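Local coordinates for protein dipicolinate synthase subunit B (Bacillus halodurans, PDB 3LQK) that probably takes part in making dipicolinate, the compound stored in bacterial spores, as a synthase subunit belonging to the flavoprotein family, at residues G140-I143 and M144-M147; Q159-P162 and Q163-P166. All coordinates share one frame; numbering follows the deposited sequence.

Interaction 1. Residues G140-I143 and M144-M147; sequences GINI and MRLM
Residues Gly140-Ile143 and Met144-Met147 meet as successive turns of helix 140-147, which packs against strand 152-159, in a local and largely buried contact built on four i to i+4 backbone hydrogen bonds. At its start Met144 N reaches Gly140 O at 3.0 Å. The shortest of the four runs from Arg145 N to Ile141 O at 2.8 Å; Leu146 N to Asn142 O and Met147 N to Ile143 O complete the run. One side-chain bond is added to this backbone run. Asn142 and Arg145 lie side by side and point the same way, and Arg145 NH1 makes a weak hydrogen bond to Asn142 OD1 at 3.3 Å, the amide and guanidinium planes standing 57° apart. Extension of Arg145 through CB and CG, with CG opposite its own N (chi1 -177°), followed by a bend at chi3, brings the guanidinium alongside that amide. The stronger partner of Arg145 NH1 is Ala104 O, while Asn142 ND2 is held by Asn139 OD1. The helix is the crossover of a beta-alpha-beta unit between parallel strands 126-132 and 152-159, and Ile143, Leu146 and Met147 turn to Phe154 of the latter strand. Along this inward side Ile143 CG2 comes within 4.5 Å of Met147 CG, and Leu146 CG rests 3.3 Å from Asn142 O. Met144 and Met147 are selenomethionines; Ile141 packs on Ile141 of a second subunit and Met144 on its Met144.

Interaction 2. Residues Q159-P162 and Q163-P166; sequences QDNP and QVKP
Asn161 and Lys165 close a single alpha turn in the surface loop of a beta hairpin, between strand 152-159 and its antiparallel neighbour 169-171. Gln163 enters the turn, its NE2 bonding weakly to Gln190 O of a second subunit. Val164 comes next, its N weakly hydrogen-bonded to both Asn161 O and Asn161 OD1, while its CB stands 3.6 Å from that side-chain oxygen. Lys165 then makes the closing bond, Lys165 N to Asn161 O, at 2.8 Å. Its chain bends at chi3 (-86°), carrying NZ to 2.9 Å from Asp160 OD1 in a salt bridge on the syn lone pair of that oxygen. Asp160 meets it with CG set between its own N and carbonyl carbon (chi1 58°), and OD2 is left to Ser168 OG. An alanine here has no carboxylate, so Lys165 NZ is likely to be left without its salt-bridge mate and freer to turn, and Ser168 OG probably without this acceptor. A water accepts from Asn161 N and donates to Lys165 O, tying the backbone across the mouth of the turn. Pro166 ends the run, its CB 3.4 Å from Pro162 O. Gln159 OE1 is taken by Leu193 N of the second subunit, whereas Gln159 NE2 makes a weak, bent bond to Pro166 O at 3.0 Å.

Overall arrangement
Strand 152-159 connects the two contacts in sequence and in space: the helix of interaction 1 packs on it, and the loop of interaction 2 leaves its far end. Their centres are 19 Å apart and their nearest atoms about 10 Å, so they do not touch. One is a buried regular helix, the other a surface turn, its centre about 23 Å from the chain centre, against about 16 Å for interaction 1, yet both have i to i+4 backbone bonds and both also touch a third subunit of the six-chain assembly. A phosphate ion, probably from the crystallisation liquor, lies about 4 Å from the Lys165 side chain of residues 163-166.

Interaction 1. Residues G140-I143 and M144-M147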
loop_
_atom_site.group_PDB
_atom_site.type_symbol
_atom_site.label_atom_id
_atom_site.label_comp_id
_atom_site.label_asym_id
_atom_site.label_seq_id
_atom_site.Cartn_x
_atom_site.Cartn_y
_atom_site.Cartn_z
ATOM N N GLY A 140 -6.421 5.472 -8.474
ATOM C CA GLY A 140 -7.412 4.460 -8.100
ATOM C C GLY A 140 -7.259 3.989 -6.657
ATOM O O GLY A 140 -8.219 4.021 -5.898
ATOM N N ILE A 141 -6.046 3.668 -6.251
ATOM C CA ILE A 141 -5.844 3.209 -4.885
ATOM C C ILE A 141 -6.098 4.291 -3.826
ATOM O O ILE A 141 -6.606 3.996 -2.723
ATOM C CB ILE A 141 -4.504 2.525 -4.692
ATOM C CG1 ILE A 141 -3.308 3.459 -5.057
ATOM C CG2 ILE A 141 -4.354 1.222 -5.588
ATOM C CD1 ILE A 141 -1.921 2.760 -4.682
ATOM N N ASN A 142 -5.832 5.547 -4.200
ATOM C CA ASN A 142 -6.013 6.656 -3.317
ATOM C C ASN A 142 -7.516 6.856 -3.068
ATOM O O ASN A 142 -7.969 6.996 -1.928
ATOM C CB ASN A 142 -5.378 7.938 -3.881
ATOM C CG ASN A 142 -3.848 7.883 -3.942
ATOM O OD1 ASN A 142 -3.207 7.332 -3.078
ATOM N ND2 ASN A 142 -3.275 8.558 -4.907
ATOM N N ILE A 143 -8.263 6.870 -4.158
ATOM C CA ILE A 143 -9.715 7.001 -4.108
ATOM C C ILE A 143 -10.339 5.901 -3.283
ATOM O O ILE A 143 -11.158 6.156 -2.400
ATOM C CB ILE A 143 -10.315 6.971 -5.553
ATOM C CG1 ILE A 143 -9.900 8.293 -6.251
ATOM C CG2 ILE A 143 -11.826 6.802 -5.498
ATOM C CD1 ILE A 143 -10.307 8.450 -7.644
HETATM N N MSE A 144 -9.945 4.666 -3.551
HETATM C CA MSE A 144 -10.564 3.544 -2.835
HETATM C C MSE A 144 -10.085 3.528 -1.418
HETATM O O MSE A 144 -10.867 3.227 -0.516
HETATM C CB MSE A 144 -10.239 2.220 -3.498
HETATM C CG MSE A 144 -11.043 1.957 -4.755
HETATM SE SE MSE A 144 -12.946 2.275 -4.446
HETATM C CE MSE A 144 -13.509 2.532 -6.265
ATOM N N ARG A 145 -8.867 3.933 -1.143
ATOM C CA ARG A 145 -8.481 4.108 0.237
ATOM C C ARG A 145 -9.403 5.103 0.997
ATOM O O ARG A 145 -9.903 4.813 2.036
ATOM C CB ARG A 145 -7.019 4.504 0.376
ATOM C CG ARG A 145 -6.546 4.630 1.815
ATOM C CD ARG A 145 -5.150 5.192 1.997
ATOM N NE ARG A 145 -4.171 4.483 1.225
ATOM C CZ ARG A 145 -3.386 5.015 0.296
ATOM N NH1 ARG A 145 -3.416 6.287 0.007
ATOM N NH2 ARG A 145 -2.560 4.263 -0.367
ATOM N N LEU A 146 -9.647 6.247 0.403
ATOM C CA LEU A 146 -10.486 7.250 1.032
ATOM C C LEU A 146 -11.935 6.770 1.236
ATOM O O LEU A 146 -12.528 7.039 2.253
ATOM C CB LEU A 146 -10.462 8.532 0.170
ATOM C CG LEU A 146 -9.161 9.335 0.134
ATOM C CD1 LEU A 146 -9.172 10.317 -1.032
ATOM C CD2 LEU A 146 -8.794 10.047 1.470
HETATM N N MSE A 147 -12.485 6.091 0.234
HETATM C CA MSE A 147 -13.869 5.589 0.198
HETATM C C MSE A 147 -14.113 4.645 1.366
HETATM O O MSE A 147 -15.270 4.518 1.816
HETATM C CB MSE A 147 -14.093 4.710 -1.062
HETATM C CG MSE A 147 -14.576 5.426 -2.278
HETATM SE SE MSE A 147 -16.502 5.782 -2.107
HETATM C CE MSE A 147 -17.131 3.955 -2.205
#

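Interaction 2. Residues Q159-P162 and Q163-P166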
loop_
_atom_site.group_PDB
_atom_site.type_symbol
_atom_site.label_atom_id
_atom_site.label_comp_id
_atom_site.label_asym_id
_atom_site.label_seq_id
_atom_site.Cartn_x
_atom_site.Cartn_y
_atom_site.Cartn_z
ATOM N N GLN A 159 -17.734 7.871 -14.887
ATOM C CA GLN A 159 -16.827 8.216 -15.954
ATOM C C GLN A 159 -17.447 9.320 -16.792
ATOM O O GLN A 159 -18.559 9.166 -17.313
ATOM C CB GLN A 159 -16.570 7.058 -16.851
ATOM C CG GLN A 159 -15.764 5.932 -16.243
ATOM C CD GLN A 159 -15.574 4.791 -17.254
ATOM O OE1 GLN A 159 -16.460 3.944 -17.460
ATOM N NE2 GLN A 159 -14.395 4.764 -17.872
ATOM N N ASP A 160 -16.743 10.406 -16.997
ATOM C CA ASP A 160 -17.370 11.469 -17.754
ATOM C C ASP A 160 -17.173 11.346 -19.257
ATOM O O ASP A 160 -17.974 11.913 -20.015
ATOM C CB ASP A 160 -16.935 12.825 -17.280
ATOM C CG ASP A 160 -15.463 13.011 -17.358
ATOM O OD1 ASP A 160 -15.045 14.139 -17.789
ATOM O OD2 ASP A 160 -14.747 12.046 -17.000
ATOM N N ASN A 161 -16.152 10.614 -19.710
ATOM C CA ASN A 161 -15.981 10.416 -21.161
ATOM C C ASN A 161 -15.124 9.204 -21.402
ATOM O O ASN A 161 -13.899 9.306 -21.555
ATOM C CB ASN A 161 -15.390 11.651 -21.824
ATOM C CG ASN A 161 -15.507 11.620 -23.356
ATOM O OD1 ASN A 161 -15.599 10.546 -24.019
ATOM N ND2 ASN A 161 -15.426 12.791 -23.930
ATOM N N PRO A 162 -15.767 8.040 -21.370
ATOM C CA PRO A 162 -15.008 6.805 -21.341
ATOM C C PRO A 162 -14.183 6.553 -22.609
ATOM O O PRO A 162 -13.153 5.930 -22.527
ATOM C CB PRO A 162 -16.074 5.720 -21.176
ATOM C CG PRO A 162 -17.347 6.421 -20.808
ATOM C CD PRO A 162 -17.227 7.847 -21.137
ATOM N N GLN A 163 -14.619 7.052 -23.753
ATOM C CA GLN A 163 -13.919 6.776 -24.980
ATOM C C GLN A 163 -12.654 7.627 -25.098
ATOM O O GLN A 163 -11.621 7.103 -25.507
ATOM C CB GLN A 163 -14.857 6.921 -26.206
ATOM C CG GLN A 163 -16.151 5.998 -26.064
ATOM C CD GLN A 163 -15.839 4.450 -25.989
ATOM O OE1 GLN A 163 -14.792 3.979 -26.474
ATOM N NE2 GLN A 163 -16.780 3.672 -25.394
ATOM N N VAL A 164 -12.715 8.873 -24.630
ATOM C CA VAL A 164 -11.642 9.837 -24.781
ATOM C C VAL A 164 -10.740 9.944 -23.545
ATOM O O VAL A 164 -9.508 10.032 -23.679
ATOM C CB VAL A 164 -12.249 11.198 -25.236
ATOM C CG1 VAL A 164 -11.233 12.331 -25.241
ATOM C CG2 VAL A 164 -12.870 10.990 -26.706
ATOM N N LYS A 165 -11.335 9.896 -22.359
ATOM C CA LYS A 165 -10.585 9.919 -21.137
ATOM C C LYS A 165 -10.956 8.679 -20.263
ATOM O O LYS A 165 -11.661 8.798 -19.256
ATOM C CB LYS A 165 -10.855 11.192 -20.362
ATOM C CG LYS A 165 -10.860 12.509 -21.106
ATOM C CD LYS A 165 -10.928 13.655 -20.080
ATOM C CE LYS A 165 -12.343 13.953 -19.693
ATOM N NZ LYS A 165 -12.397 15.031 -18.651
ATOM N N PRO A 166 -10.470 7.488 -20.650
ATOM C CA PRO A 166 -10.993 6.264 -20.013
ATOM C C PRO A 166 -10.712 6.140 -18.515
ATOM O O PRO A 166 -11.446 5.432 -17.849
ATOM C CB PRO A 166 -10.345 5.124 -20.794
ATOM C CG PRO A 166 -9.235 5.739 -21.616
ATOM C CD PRO A 166 -9.416 7.239 -21.647
HETATM O O HOH W 1 -14.317 8.853 -18.330
#